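Local coordinates for protein succinate dehydrogenase subunit A (Mycolicibacterium smegmatis, PDB 7D6V) that probably oxidises succinate to fumarate with the help of bound FAD and feeds the electrons toward quinone in the respiratory chain, at residues Val69-Thr74 with Gly611-Ser616; Gly77-Asn82 with Glu571-Trp576; Gly393-Pro398 with Asn578-Cys583; Val603-Asp608 with Lys620-Glu625. All coordinates share one frame; numbering follows the deposited sequence.

Contact 1 of 4, residues Val69-Thr74 with Gly611-Ser616; sequences VHFGDT and GCFELS
The ring of Phe613 lies against the backbone of Gly72, with CZ 3.6 Å from Gly72 CA and CE1 3.8 Å from the same carbon. Because Gly72 carries no side chain, the surface of helix 67-76 is low at this point, and an aromatic ring can come down close to the main chain. CE1 also passes near the helix carbonyl, 4.1 Å from Gly72 O. Across the ring from CE1, CE2 meets Phe71: the CE2 atoms of Phe71 and Phe613 are 3.9 Å apart, and the two side chains cross at about a right angle. The approach is oblique to both rings and only the CE2 atoms come close, so the contact is apolar packing and not a stack.

The CB of Phe613 points at the helix, and a chi1 of -80° sets CG beside the backbone N, which carries the ring out across the gap to Gly72. Phe71 reaches the same place from the helix flank, with CG anti to its own N (chi1 169°).

All three touching residues are buried. Ala87 and Ala91 of helix 84-102 pack on Phe71, while Phe80 meets Phe613 edge-to-face, so the pair belongs to a larger aromatic and aliphatic cluster.

An inverse gamma turn centred on Phe613, followed by Glu614 at the N-cap position of helix 615-618, thus packs the C-terminal part of the flavoprotein subunit on helix 67-76 of its FAD-binding region.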
loop_
_atom_site.group_PDB
_atom_site.type_symbol
_atom_site.label_atom_id
_atom_site.label_comp_id
_atom_site.label_asym_id
_atom_site.label_seq_id
_atom_site.Cartn_x
_atom_site.Cartn_y
_atom_site.Cartn_z
ATOM N N VAL A 69 -14.880 -18.988 -23.639
ATOM C CA VAL A 69 -13.523 -18.628 -24.041
ATOM C C VAL A 69 -12.598 -18.593 -22.831
ATOM O O VAL A 69 -11.474 -19.105 -22.876
ATOM C CB VAL A 69 -13.532 -17.283 -24.791
ATOM C CG1 VAL A 69 -12.122 -16.875 -25.169
ATOM C CG2 VAL A 69 -14.407 -17.375 -26.024
ATOM N N HIS A 70 -13.058 -17.989 -21.735
ATOM C CA HIS A 70 -12.263 -17.948 -20.512
ATOM C C HIS A 70 -12.021 -19.349 -19.965
ATOM O O HIS A 70 -10.927 -19.658 -19.484
ATOM C CB HIS A 70 -12.967 -17.071 -19.477
ATOM C CG HIS A 70 -12.115 -16.700 -18.305
ATOM N ND1 HIS A 70 -12.531 -15.810 -17.340
ATOM C CD2 HIS A 70 -10.871 -17.090 -17.944
ATOM C CE1 HIS A 70 -11.582 -15.671 -16.434
ATOM N NE2 HIS A 70 -10.563 -16.437 -16.777
ATOM N N PHE A 71 -13.037 -20.213 -20.031
ATOM C CA PHE A 71 -12.883 -21.590 -19.576
ATOM C C PHE A 71 -11.838 -22.329 -20.401
ATOM O O PHE A 71 -10.989 -23.038 -19.850
ATOM C CB PHE A 71 -14.235 -22.302 -19.642
ATOM C CG PHE A 71 -14.156 -23.787 -19.443
ATOM C CD1 PHE A 71 -13.879 -24.320 -18.198
ATOM C CD2 PHE A 71 -14.370 -24.650 -20.501
ATOM C CE1 PHE A 71 -13.813 -25.679 -18.015
ATOM C CE2 PHE A 71 -14.303 -26.011 -20.322
ATOM C CZ PHE A 71 -14.026 -26.526 -19.075
ATOM N N GLY A 72 -11.884 -22.175 -21.725
ATOM C CA GLY A 72 -10.879 -22.804 -22.566
ATOM C C GLY A 72 -9.485 -22.268 -22.306
ATOM O O GLY A 72 -8.508 -23.020 -22.312
ATOM N N ASP A 73 -9.375 -20.959 -22.072
ATOM C CA ASP A 73 -8.080 -20.369 -21.756
ATOM C C ASP A 73 -7.525 -20.921 -20.452
ATOM O O ASP A 73 -6.328 -21.211 -20.351
ATOM C CB ASP A 73 -8.202 -18.849 -21.681
ATOM C CG ASP A 73 -8.383 -18.214 -23.037
ATOM O OD1 ASP A 73 -8.337 -18.941 -24.047
ATOM O OD2 ASP A 73 -8.572 -16.987 -23.097
ATOM N N THR A 74 -8.378 -21.063 -19.438
ATOM C CA THR A 74 -7.935 -21.617 -18.164
ATOM C C THR A 74 -7.531 -23.079 -18.309
ATOM O O THR A 74 -6.524 -23.510 -17.737
ATOM C CB THR A 74 -9.038 -21.459 -17.117
ATOM O OG1 THR A 74 -9.188 -20.075 -16.792
ATOM C CG2 THR A 74 -8.704 -22.231 -15.854
ATOM N N GLY A 611 -15.635 -27.814 -29.220
ATOM C CA GLY A 611 -15.516 -27.751 -30.665
ATOM C C GLY A 611 -14.488 -26.705 -31.032
ATOM O O GLY A 611 -13.759 -26.847 -32.017
ATOM N N CYS A 612 -14.443 -25.629 -30.241
ATOM C CA CYS A 612 -13.221 -24.842 -30.144
ATOM C C CYS A 612 -12.165 -25.614 -29.367
ATOM O O CYS A 612 -10.963 -25.411 -29.575
ATOM C CB CYS A 612 -13.507 -23.494 -29.486
ATOM S SG CYS A 612 -12.141 -22.317 -29.568
ATOM N N PHE A 613 -12.600 -26.486 -28.455
ATOM C CA PHE A 613 -11.806 -27.647 -28.090
ATOM C C PHE A 613 -11.916 -28.639 -29.234
ATOM O O PHE A 613 -12.824 -29.472 -29.247
ATOM C CB PHE A 613 -12.286 -28.291 -26.787
ATOM C CG PHE A 613 -11.822 -27.591 -25.543
ATOM C CD1 PHE A 613 -10.799 -26.667 -25.589
ATOM C CD2 PHE A 613 -12.412 -27.869 -24.323
ATOM C CE1 PHE A 613 -10.379 -26.028 -24.442
ATOM C CE2 PHE A 613 -11.998 -27.233 -23.177
ATOM C CZ PHE A 613 -10.982 -26.313 -23.235
ATOM N N GLU A 614 -11.025 -28.537 -30.213
ATOM C CA GLU A 614 -11.025 -29.476 -31.318
ATOM C C GLU A 614 -10.399 -30.796 -30.889
ATOM O O GLU A 614 -9.745 -30.893 -29.849
ATOM C CB GLU A 614 -10.259 -28.903 -32.509
ATOM C CG GLU A 614 -10.985 -27.803 -33.245
ATOM C CD GLU A 614 -10.633 -26.436 -32.713
ATOM O OE1 GLU A 614 -9.637 -26.332 -31.969
ATOM O OE2 GLU A 614 -11.355 -25.468 -33.034
ATOM N N LEU A 615 -10.612 -31.826 -31.707
ATOM C CA LEU A 615 -9.885 -33.072 -31.502
ATOM C C LEU A 615 -8.389 -32.867 -31.682
ATOM O O LEU A 615 -7.584 -33.522 -31.014
ATOM C CB LEU A 615 -10.387 -34.155 -32.454
ATOM C CG LEU A 615 -11.761 -34.747 -32.174
ATOM C CD1 LEU A 615 -12.143 -35.707 -33.282
ATOM C CD2 LEU A 615 -11.743 -35.453 -30.834
ATOM N N SER A 616 -7.998 -31.961 -32.580
ATOM C CA SER A 616 -6.580 -31.721 -32.817
ATOM C C SER A 616 -5.888 -31.211 -31.561
ATOM O O SER A 616 -4.766 -31.626 -31.250
ATOM C CB SER A 616 -6.403 -30.732 -33.969
ATOM O OG SER A 616 -7.058 -29.505 -33.696
#

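Contact 2 of 4, residues Gly77-Asn82 with Glu571-Trp576; sequences GGKFLN and EMDANW
Lys79 lays the aliphatic part of its side chain across the carboxylate of Asp573, CG standing 3.9 Å from OD1, and this is the closer half of the contact. The two side chains cross at about a right angle. The lysine chain is bent at chi2 (69°), which takes the ammonium group away from the acid: NZ of Lys79 and OD2 of Asp573 are 6.8 Å apart, so any attraction between them is probably weak. The stronger partner of Asp573 is Arg561, whose NH1 forms a salt bridge with OD1 and also a weak hydrogen bond to Lys79 O, tying both segments to one guanidinium.

Lys79 owes its place to the end of helix 67-76. It is the C-prime residue of a Schellman motif, with Phe80 N bonded to Met75 O and Lys79 N to Arg76 O, and an overlapping type I' turn from Gly78 to Leu81 is closed by Leu81 N to Gly78 O at 3.1 Å.

The second touch is looser. A methyl of the buried Leu81, CD1, comes no nearer than 4.4 Å to Trp576 O, a carbonyl that accepts a hydrogen bond from Arg557 NH1. Lys79, Asp573 and Trp576 all remain partly exposed, in contrast to Leu81, which packs on Phe245 and Ser421.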
loop_
_atom_site.group_PDB
_atom_site.type_symbol
_atom_site.label_atom_id
_atom_site.label_comp_id
_atom_site.label_asym_id
_atom_site.label_seq_id
_atom_site.Cartn_x
_atom_site.Cartn_y
_atom_site.Cartn_z
ATOM N N GLY A 77 -4.082 -23.185 -20.088
ATOM C CA GLY A 77 -3.068 -22.762 -19.148
ATOM C C GLY A 77 -3.182 -23.539 -17.857
ATOM O O GLY A 77 -3.775 -23.066 -16.886
ATOM N N GLY A 78 -2.632 -24.746 -17.848
ATOM C CA GLY A 78 -2.901 -25.714 -16.810
ATOM C C GLY A 78 -2.862 -27.100 -17.410
ATOM O O GLY A 78 -2.892 -28.105 -16.695
ATOM N N LYS A 79 -2.797 -27.145 -18.741
ATOM C CA LYS A 79 -2.524 -28.366 -19.497
ATOM C C LYS A 79 -3.582 -29.435 -19.260
ATOM O O LYS A 79 -3.284 -30.630 -19.276
ATOM C CB LYS A 79 -1.128 -28.909 -19.185
ATOM C CG LYS A 79 -0.034 -28.312 -20.054
ATOM C CD LYS A 79 0.200 -26.851 -19.734
ATOM C CE LYS A 79 1.218 -26.235 -20.668
ATOM N NZ LYS A 79 1.278 -24.760 -20.498
ATOM N N PHE A 80 -4.820 -29.000 -19.037
ATOM C CA PHE A 80 -5.980 -29.871 -18.874
ATOM C C PHE A 80 -5.855 -30.787 -17.664
ATOM O O PHE A 80 -6.520 -31.824 -17.589
ATOM C CB PHE A 80 -6.241 -30.676 -20.151
ATOM C CG PHE A 80 -6.603 -29.820 -21.328
ATOM C CD1 PHE A 80 -5.625 -29.352 -22.186
ATOM C CD2 PHE A 80 -7.917 -29.461 -21.562
ATOM C CE1 PHE A 80 -5.953 -28.557 -23.259
ATOM C CE2 PHE A 80 -8.250 -28.666 -22.636
ATOM C CZ PHE A 80 -7.268 -28.215 -23.485
ATOM N N LEU A 81 -5.018 -30.408 -16.704
ATOM C CA LEU A 81 -4.980 -31.055 -15.403
ATOM C C LEU A 81 -5.941 -30.398 -14.422
ATOM O O LEU A 81 -6.124 -30.907 -13.312
ATOM C CB LEU A 81 -3.550 -31.011 -14.849
ATOM C CG LEU A 81 -3.207 -31.805 -13.588
ATOM C CD1 LEU A 81 -3.281 -33.296 -13.856
ATOM C CD2 LEU A 81 -1.857 -31.415 -13.065
ATOM N N ASN A 82 -6.575 -29.302 -14.830
ATOM C CA ASN A 82 -7.449 -28.523 -13.963
ATOM C C ASN A 82 -8.637 -29.349 -13.494
ATOM O O ASN A 82 -9.055 -30.309 -14.144
ATOM C CB ASN A 82 -7.971 -27.303 -14.717
ATOM C CG ASN A 82 -6.870 -26.464 -15.313
ATOM O OD1 ASN A 82 -6.498 -26.648 -16.466
ATOM N ND2 ASN A 82 -6.386 -25.498 -14.554
ATOM N N GLU A 571 9.819 -35.444 -21.360
ATOM C CA GLU A 571 8.689 -35.559 -22.271
ATOM C C GLU A 571 7.464 -35.006 -21.570
ATOM O O GLU A 571 6.800 -35.701 -20.800
ATOM C CB GLU A 571 8.479 -37.007 -22.693
ATOM C CG GLU A 571 7.690 -37.154 -23.974
ATOM C CD GLU A 571 8.410 -36.563 -25.168
ATOM O OE1 GLU A 571 9.660 -36.561 -25.171
ATOM O OE2 GLU A 571 7.727 -36.103 -26.107
ATOM N N MET A 572 7.191 -33.731 -21.820
ATOM C CA MET A 572 6.003 -33.100 -21.277
ATOM C C MET A 572 4.772 -33.922 -21.618
ATOM O O MET A 572 4.686 -34.526 -22.691
ATOM C CB MET A 572 5.847 -31.678 -21.827
ATOM C CG MET A 572 6.954 -30.714 -21.437
ATOM S SD MET A 572 6.580 -29.779 -19.941
ATOM C CE MET A 572 4.996 -29.057 -20.363
ATOM N N ASP A 573 3.819 -33.942 -20.691
ATOM C CA ASP A 573 2.483 -34.443 -20.970
ATOM C C ASP A 573 2.512 -35.922 -21.373
ATOM O O ASP A 573 2.258 -36.296 -22.520
ATOM C CB ASP A 573 1.822 -33.584 -22.057
ATOM C CG ASP A 573 1.736 -32.121 -21.672
ATOM O OD1 ASP A 573 1.715 -31.816 -20.466
ATOM O OD2 ASP A 573 1.691 -31.271 -22.582
ATOM N N ALA A 574 2.856 -36.759 -20.395
ATOM C CA ALA A 574 2.533 -38.176 -20.494
ATOM C C ALA A 574 1.018 -38.343 -20.407
ATOM O O ALA A 574 0.263 -37.368 -20.448
ATOM C CB ALA A 574 3.239 -38.968 -19.399
ATOM N N ASN A 575 0.540 -39.589 -20.320
ATOM C CA ASN A 575 -0.904 -39.723 -20.162
ATOM C C ASN A 575 -1.295 -39.021 -18.865
ATOM O O ASN A 575 -1.935 -37.971 -18.930
ATOM C CB ASN A 575 -1.366 -41.193 -20.242
ATOM C CG ASN A 575 -0.918 -42.046 -19.069
ATOM O OD1 ASN A 575 -1.207 -41.744 -17.913
ATOM N ND2 ASN A 575 -0.230 -43.141 -19.370
ATOM N N TRP A 576 -0.956 -39.583 -17.696
ATOM C CA TRP A 576 -0.613 -38.862 -16.466
ATOM C C TRP A 576 -1.447 -37.612 -16.194
ATOM O O TRP A 576 -1.038 -36.759 -15.401
ATOM C CB TRP A 576 0.868 -38.470 -16.489
ATOM C CG TRP A 576 1.764 -39.303 -15.602
ATOM C CD1 TRP A 576 2.785 -40.112 -16.006
ATOM C CD2 TRP A 576 1.723 -39.397 -14.172
ATOM N NE1 TRP A 576 3.377 -40.707 -14.923
ATOM C CE2 TRP A 576 2.745 -40.285 -13.784
ATOM C CE3 TRP A 576 0.921 -38.821 -13.184
ATOM C CZ2 TRP A 576 2.984 -40.610 -12.452
ATOM C CZ3 TRP A 576 1.162 -39.145 -11.861
ATOM C CH2 TRP A 576 2.184 -40.031 -11.508
#

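Contact 3 of 4, residues Gly393-Pro398 with Asn578-Cys583; sequences GIEVDP and NTLLVC
Glu395 reaches across to two hydrophobic side chains, its OE2 lying 4.0 Å from CD1 of Leu580 and 4.0 Å from CG2 of Val582. The contact joins two beta elements: Glu395 belongs to the region of strand 383-395 in a mixed sheet, and Val582 to that of strand 582-585, which pairs antiparallel with 594-597. The glutamate crosses both aliphatic side chains at about a right angle, and its OE2 meets a methyl of each.

Its reach comes from a stretched chain, CG anti to the backbone N (chi1 -170°) and CD anti to CA as well (chi2 -175°). Val582 directs CG2 to the meeting point, and CB of Leu580 is likewise turned toward Glu395.

One shell out, Ile241 of strand 240-241 touches both Glu395 and Val582 and so lies against the two sides of the contact. Backbone hydrogen bonds fix the frame: Glu395 is bonded to Ala239, just before strand 240-241, whereas Leu580 is tied to Pro599. The loop leading to Leu580 is held as well, at the carbonyl of the preceding residue, where Thr579 O accepts a hydrogen bond from NH2 of Arg557.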
loop_
_atom_site.group_PDB
_atom_site.type_symbol
_atom_site.label_atom_id
_atom_site.label_comp_id
_atom_site.label_asym_id
_atom_site.label_seq_id
_atom_site.Cartn_x
_atom_site.Cartn_y
_atom_site.Cartn_z
ATOM N N GLY A 393 -2.814 -27.647 -3.053
ATOM C CA GLY A 393 -3.466 -27.243 -1.825
ATOM C C GLY A 393 -4.467 -28.291 -1.379
ATOM O O GLY A 393 -4.401 -29.444 -1.790
ATOM N N ILE A 394 -5.395 -27.847 -0.533
ATOM C CA ILE A 394 -6.384 -28.747 0.044
ATOM C C ILE A 394 -7.373 -29.172 -1.032
ATOM O O ILE A 394 -7.932 -28.335 -1.752
ATOM C CB ILE A 394 -7.093 -28.071 1.224
ATOM C CG1 ILE A 394 -6.067 -27.615 2.259
ATOM C CG2 ILE A 394 -8.082 -29.019 1.865
ATOM C CD1 ILE A 394 -6.391 -26.298 2.893
ATOM N N GLU A 395 -7.588 -30.478 -1.149
ATOM C CA GLU A 395 -8.522 -31.020 -2.128
ATOM C C GLU A 395 -9.945 -30.646 -1.730
ATOM O O GLU A 395 -10.432 -31.062 -0.675
ATOM C CB GLU A 395 -8.354 -32.532 -2.224
ATOM C CG GLU A 395 -9.092 -33.162 -3.379
ATOM C CD GLU A 395 -9.004 -34.669 -3.362
ATOM O OE1 GLU A 395 -9.028 -35.252 -2.260
ATOM O OE2 GLU A 395 -8.905 -35.273 -4.449
ATOM N N VAL A 396 -10.613 -29.865 -2.572
ATOM C CA VAL A 396 -11.920 -29.314 -2.255
ATOM C C VAL A 396 -12.979 -30.020 -3.088
ATOM O O VAL A 396 -12.703 -30.604 -4.140
ATOM C CB VAL A 396 -11.985 -27.792 -2.507
ATOM C CG1 VAL A 396 -10.978 -27.059 -1.663
ATOM C CG2 VAL A 396 -11.758 -27.489 -3.971
ATOM N N ASP A 397 -14.205 -29.971 -2.597
ATOM C CA ASP A 397 -15.356 -30.160 -3.463
ATOM C C ASP A 397 -15.491 -28.927 -4.347
ATOM O O ASP A 397 -15.371 -27.807 -3.848
ATOM C CB ASP A 397 -16.619 -30.373 -2.638
ATOM C CG ASP A 397 -17.788 -30.844 -3.473
ATOM O OD1 ASP A 397 -18.546 -29.988 -3.971
ATOM O OD2 ASP A 397 -17.949 -32.069 -3.634
ATOM N N PRO A 398 -15.673 -29.080 -5.659
ATOM C CA PRO A 398 -15.734 -27.880 -6.514
ATOM C C PRO A 398 -16.885 -26.942 -6.176
ATOM O O PRO A 398 -16.684 -25.723 -6.111
ATOM C CB PRO A 398 -15.853 -28.463 -7.930
ATOM C CG PRO A 398 -16.145 -29.915 -7.759
ATOM C CD PRO A 398 -15.597 -30.321 -6.443
ATOM N N ASN A 578 -5.243 -37.693 -15.930
ATOM C CA ASN A 578 -6.276 -38.091 -14.980
ATOM C C ASN A 578 -5.672 -38.772 -13.755
ATOM O O ASN A 578 -6.051 -39.876 -13.373
ATOM C CB ASN A 578 -7.302 -38.975 -15.680
ATOM C CG ASN A 578 -6.686 -40.215 -16.296
ATOM O OD1 ASN A 578 -5.490 -40.468 -16.154
ATOM N ND2 ASN A 578 -7.506 -40.998 -16.984
ATOM N N THR A 579 -4.708 -38.097 -13.131
ATOM C CA THR A 579 -4.093 -38.552 -11.892
ATOM C C THR A 579 -3.732 -37.331 -11.062
ATOM O O THR A 579 -3.078 -36.414 -11.565
ATOM C CB THR A 579 -2.846 -39.402 -12.158
ATOM O OG1 THR A 579 -3.157 -40.423 -13.113
ATOM C CG2 THR A 579 -2.369 -40.058 -10.878
ATOM N N LEU A 580 -4.158 -37.318 -9.799
ATOM C CA LEU A 580 -3.959 -36.166 -8.928
ATOM C C LEU A 580 -2.861 -36.343 -7.898
ATOM O O LEU A 580 -2.269 -35.346 -7.481
ATOM C CB LEU A 580 -5.257 -35.808 -8.199
ATOM C CG LEU A 580 -6.341 -35.190 -9.073
ATOM C CD1 LEU A 580 -7.614 -34.992 -8.275
ATOM C CD2 LEU A 580 -5.853 -33.878 -9.655
ATOM N N LEU A 581 -2.571 -37.575 -7.476
ATOM C CA LEU A 581 -1.425 -37.860 -6.615
ATOM C C LEU A 581 -1.567 -37.138 -5.265
ATOM O O LEU A 581 -0.876 -36.169 -4.951
ATOM C CB LEU A 581 -0.138 -37.493 -7.365
ATOM C CG LEU A 581 1.248 -37.733 -6.799
ATOM C CD1 LEU A 581 1.405 -39.222 -6.626
ATOM C CD2 LEU A 581 2.293 -37.200 -7.750
ATOM N N VAL A 582 -2.538 -37.633 -4.488
ATOM C CA VAL A 582 -3.030 -37.003 -3.263
ATOM C C VAL A 582 -2.152 -37.353 -2.064
ATOM O O VAL A 582 -1.746 -38.505 -1.890
ATOM C CB VAL A 582 -4.485 -37.442 -3.018
ATOM C CG1 VAL A 582 -5.000 -36.887 -1.725
ATOM C CG2 VAL A 582 -5.366 -37.022 -4.169
ATOM N N CYS A 583 -1.885 -36.366 -1.208
ATOM C CA CYS A 583 -1.060 -36.535 -0.015
ATOM C C CYS A 583 -1.916 -36.654 1.243
ATOM O O CYS A 583 -2.924 -35.957 1.387
ATOM C CB CYS A 583 -0.093 -35.360 0.145
ATOM S SG CYS A 583 0.914 -34.999 -1.303
#

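Contact 4 of 4, residues Val603-Asp608 with Lys620-Glu625; sequences VPMRPD and KYYTPE
Pro604 and Tyr622 carry the apolar part of the contact. CB of Pro604 comes to the edge of the tyrosine ring, near its plane, 3.5 Å from CE1, and CG follows at 4.0 Å from the same CE1 of Tyr622. Met605 adds its terminal methyl: CE is 3.7 Å from Tyr622 OH and 4.3 Å from CZ of that ring, approaching obliquely. The methionine chain is bent at chi3 (-52°), which brings CE round to the phenol end of the tyrosine.

Charged groups lie at the margins. OE2 of Glu625 stands 4.2 Å from Pro604 CG, a loose touch, and has a long, weak ion pair with NH1 of Arg577. That arginine also makes a cation-pi contact with the Tyr622 ring. Within 603-608, Arg606 NH2 and Asp608 OD2 form a long salt bridge of 3.6 Å, in which the oxygen lies well out of the guanidinium plane and the attraction is electrostatic alone; NH1 of Arg606 pairs with Glu88 on helix 84-102.

Both segments are irregular, and the second contains an inverse gamma turn centred on Pro624. The two loops, one before and one after helix 615-618 in sequence, pack together through a proline at an aromatic edge, within the C-terminal region of the flavoprotein subunit.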
loop_
_atom_site.group_PDB
_atom_site.type_symbol
_atom_site.label_atom_id
_atom_site.label_comp_id
_atom_site.label_asym_id
_atom_site.label_seq_id
_atom_site.Cartn_x
_atom_site.Cartn_y
_atom_site.Cartn_z
ATOM N N VAL A 603 -14.402 -38.103 -14.921
ATOM C CA VAL A 603 -14.576 -38.149 -16.374
ATOM C C VAL A 603 -14.507 -36.735 -16.937
ATOM O O VAL A 603 -15.253 -35.856 -16.483
ATOM C CB VAL A 603 -15.901 -38.836 -16.738
ATOM C CG1 VAL A 603 -16.139 -38.794 -18.235
ATOM C CG2 VAL A 603 -15.903 -40.269 -16.235
ATOM N N PRO A 604 -13.632 -36.474 -17.924
ATOM C CA PRO A 604 -13.131 -35.107 -18.136
ATOM C C PRO A 604 -14.179 -34.008 -18.224
ATOM O O PRO A 604 -14.216 -33.145 -17.348
ATOM C CB PRO A 604 -12.354 -35.221 -19.459
ATOM C CG PRO A 604 -12.679 -36.586 -20.017
ATOM C CD PRO A 604 -12.983 -37.432 -18.834
ATOM N N MET A 605 -15.064 -34.039 -19.213
ATOM C CA MET A 605 -15.940 -32.897 -19.456
ATOM C C MET A 605 -17.186 -33.368 -20.188
ATOM O O MET A 605 -17.084 -34.029 -21.225
ATOM C CB MET A 605 -15.208 -31.800 -20.253
ATOM C CG MET A 605 -14.115 -31.060 -19.479
ATOM S SD MET A 605 -12.949 -30.069 -20.423
ATOM C CE MET A 605 -12.410 -31.249 -21.653
ATOM N N ARG A 606 -18.356 -33.039 -19.639
ATOM C CA ARG A 606 -19.595 -33.644 -20.109
ATOM C C ARG A 606 -20.042 -33.122 -21.489
ATOM O O ARG A 606 -19.888 -33.867 -22.465
ATOM C CB ARG A 606 -20.637 -33.477 -18.993
ATOM C CG ARG A 606 -20.426 -32.206 -18.161
ATOM C CD ARG A 606 -21.731 -31.670 -17.594
ATOM N NE ARG A 606 -21.506 -30.586 -16.646
ATOM C CZ ARG A 606 -21.371 -29.311 -16.995
ATOM N NH1 ARG A 606 -21.163 -28.385 -16.073
ATOM N NH2 ARG A 606 -21.447 -28.960 -18.270
ATOM N N PRO A 607 -20.573 -31.904 -21.659
ATOM C CA PRO A 607 -20.410 -31.202 -22.947
ATOM C C PRO A 607 -19.303 -30.156 -22.987
ATOM O O PRO A 607 -19.268 -29.385 -23.951
ATOM C CB PRO A 607 -21.774 -30.526 -23.120
ATOM C CG PRO A 607 -22.143 -30.182 -21.780
ATOM C CD PRO A 607 -21.843 -31.447 -21.051
ATOM N N ASP A 608 -18.431 -30.077 -21.981
ATOM C CA ASP A 608 -17.342 -29.112 -22.064
ATOM C C ASP A 608 -16.261 -29.691 -22.967
ATOM O O ASP A 608 -15.077 -29.708 -22.631
ATOM C CB ASP A 608 -16.787 -28.785 -20.677
ATOM C CG ASP A 608 -17.770 -28.027 -19.815
ATOM O OD1 ASP A 608 -18.422 -27.097 -20.328
ATOM O OD2 ASP A 608 -17.885 -28.359 -18.618
ATOM N N LYS A 620 -3.406 -33.808 -28.018
ATOM C CA LYS A 620 -2.089 -33.553 -27.465
ATOM C C LYS A 620 -2.045 -33.696 -25.950
ATOM O O LYS A 620 -0.958 -33.622 -25.370
ATOM C CB LYS A 620 -1.625 -32.149 -27.858
ATOM C CG LYS A 620 -1.903 -31.796 -29.306
ATOM C CD LYS A 620 -1.324 -30.443 -29.666
ATOM C CE LYS A 620 -1.923 -29.350 -28.805
ATOM N NZ LYS A 620 -1.782 -28.009 -29.433
ATOM N N TYR A 621 -3.191 -33.899 -25.301
ATOM C CA TYR A 621 -3.248 -33.924 -23.846
ATOM C C TYR A 621 -3.991 -35.145 -23.323
ATOM O O TYR A 621 -3.756 -35.583 -22.194
ATOM C CB TYR A 621 -3.914 -32.653 -23.320
ATOM C CG TYR A 621 -3.187 -31.379 -23.672
ATOM C CD1 TYR A 621 -2.219 -30.855 -22.831
ATOM C CD2 TYR A 621 -3.474 -30.695 -24.843
ATOM C CE1 TYR A 621 -1.557 -29.692 -23.144
ATOM C CE2 TYR A 621 -2.816 -29.530 -25.166
ATOM C CZ TYR A 621 -1.859 -29.033 -24.311
ATOM O OH TYR A 621 -1.199 -27.872 -24.627
ATOM N N TYR A 622 -4.885 -35.703 -24.130
ATOM C CA TYR A 622 -5.764 -36.774 -23.694
ATOM C C TYR A 622 -5.440 -38.066 -24.428
ATOM O O TYR A 622 -5.022 -38.056 -25.588
ATOM C CB TYR A 622 -7.235 -36.412 -23.930
ATOM C CG TYR A 622 -7.804 -35.423 -22.942
ATOM C CD1 TYR A 622 -8.728 -35.819 -21.992
ATOM C CD2 TYR A 622 -7.425 -34.091 -22.970
ATOM C CE1 TYR A 622 -9.248 -34.920 -21.089
ATOM C CE2 TYR A 622 -7.942 -33.186 -22.075
ATOM C CZ TYR A 622 -8.852 -33.605 -21.135
ATOM O OH TYR A 622 -9.369 -32.703 -20.240
ATOM N N THR A 623 -5.640 -39.182 -23.732
ATOM C CA THR A 623 -5.606 -40.482 -24.370
ATOM C C THR A 623 -6.828 -40.630 -25.272
ATOM O O THR A 623 -7.796 -39.876 -25.144
ATOM C CB THR A 623 -5.583 -41.591 -23.319
ATOM O OG1 THR A 623 -6.803 -41.568 -22.570
ATOM C CG2 THR A 623 -4.415 -41.405 -22.369
ATOM N N PRO A 624 -6.819 -41.594 -26.200
ATOM C CA PRO A 624 -8.008 -41.796 -27.041
ATOM C C PRO A 624 -9.189 -42.312 -26.235
ATOM O O PRO A 624 -9.778 -43.351 -26.547
ATOM C CB PRO A 624 -7.542 -42.823 -28.080
ATOM C CG PRO A 624 -6.319 -43.439 -27.500
ATOM C CD PRO A 624 -5.669 -42.375 -26.685
ATOM N N GLU A 625 -9.534 -41.572 -25.183
ATOM C CA GLU A 625 -10.609 -41.915 -24.268
ATOM C C GLU A 625 -11.868 -41.093 -24.491
ATOM O O GLU A 625 -12.882 -41.368 -23.840
ATOM C CB GLU A 625 -10.143 -41.721 -22.822
ATOM C CG GLU A 625 -10.103 -40.260 -22.388
ATOM C CD GLU A 625 -9.297 -40.044 -21.123
ATOM O OE1 GLU A 625 -8.710 -41.021 -20.617
ATOM O OE2 GLU A 625 -9.243 -38.897 -20.635
#

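Contacts 1, 2 and 4 lie 11 to 15 Å apart between centres; contact 3, nearer the middle of the chain, is about 15 Å from contact 2, which it touches through Leu81 and Thr579, and about 23 Å from contact 1. Helix 67-76 supplies one side of contact 1 and runs directly into the loop of contact 2. Phe80 from that loop touches Phe613, Tyr621 and Tyr622, and Met605 packs on Phe71 and Phe613. Along the chain, contacts 1 and 4 alternate, as do 2 and 3. Contacts 1 and 2, with segments over 480 residues apart, and contact 3, 180 apart, join the C-terminal region to the FAD-binding part; contact 4 is local to the C-terminal region.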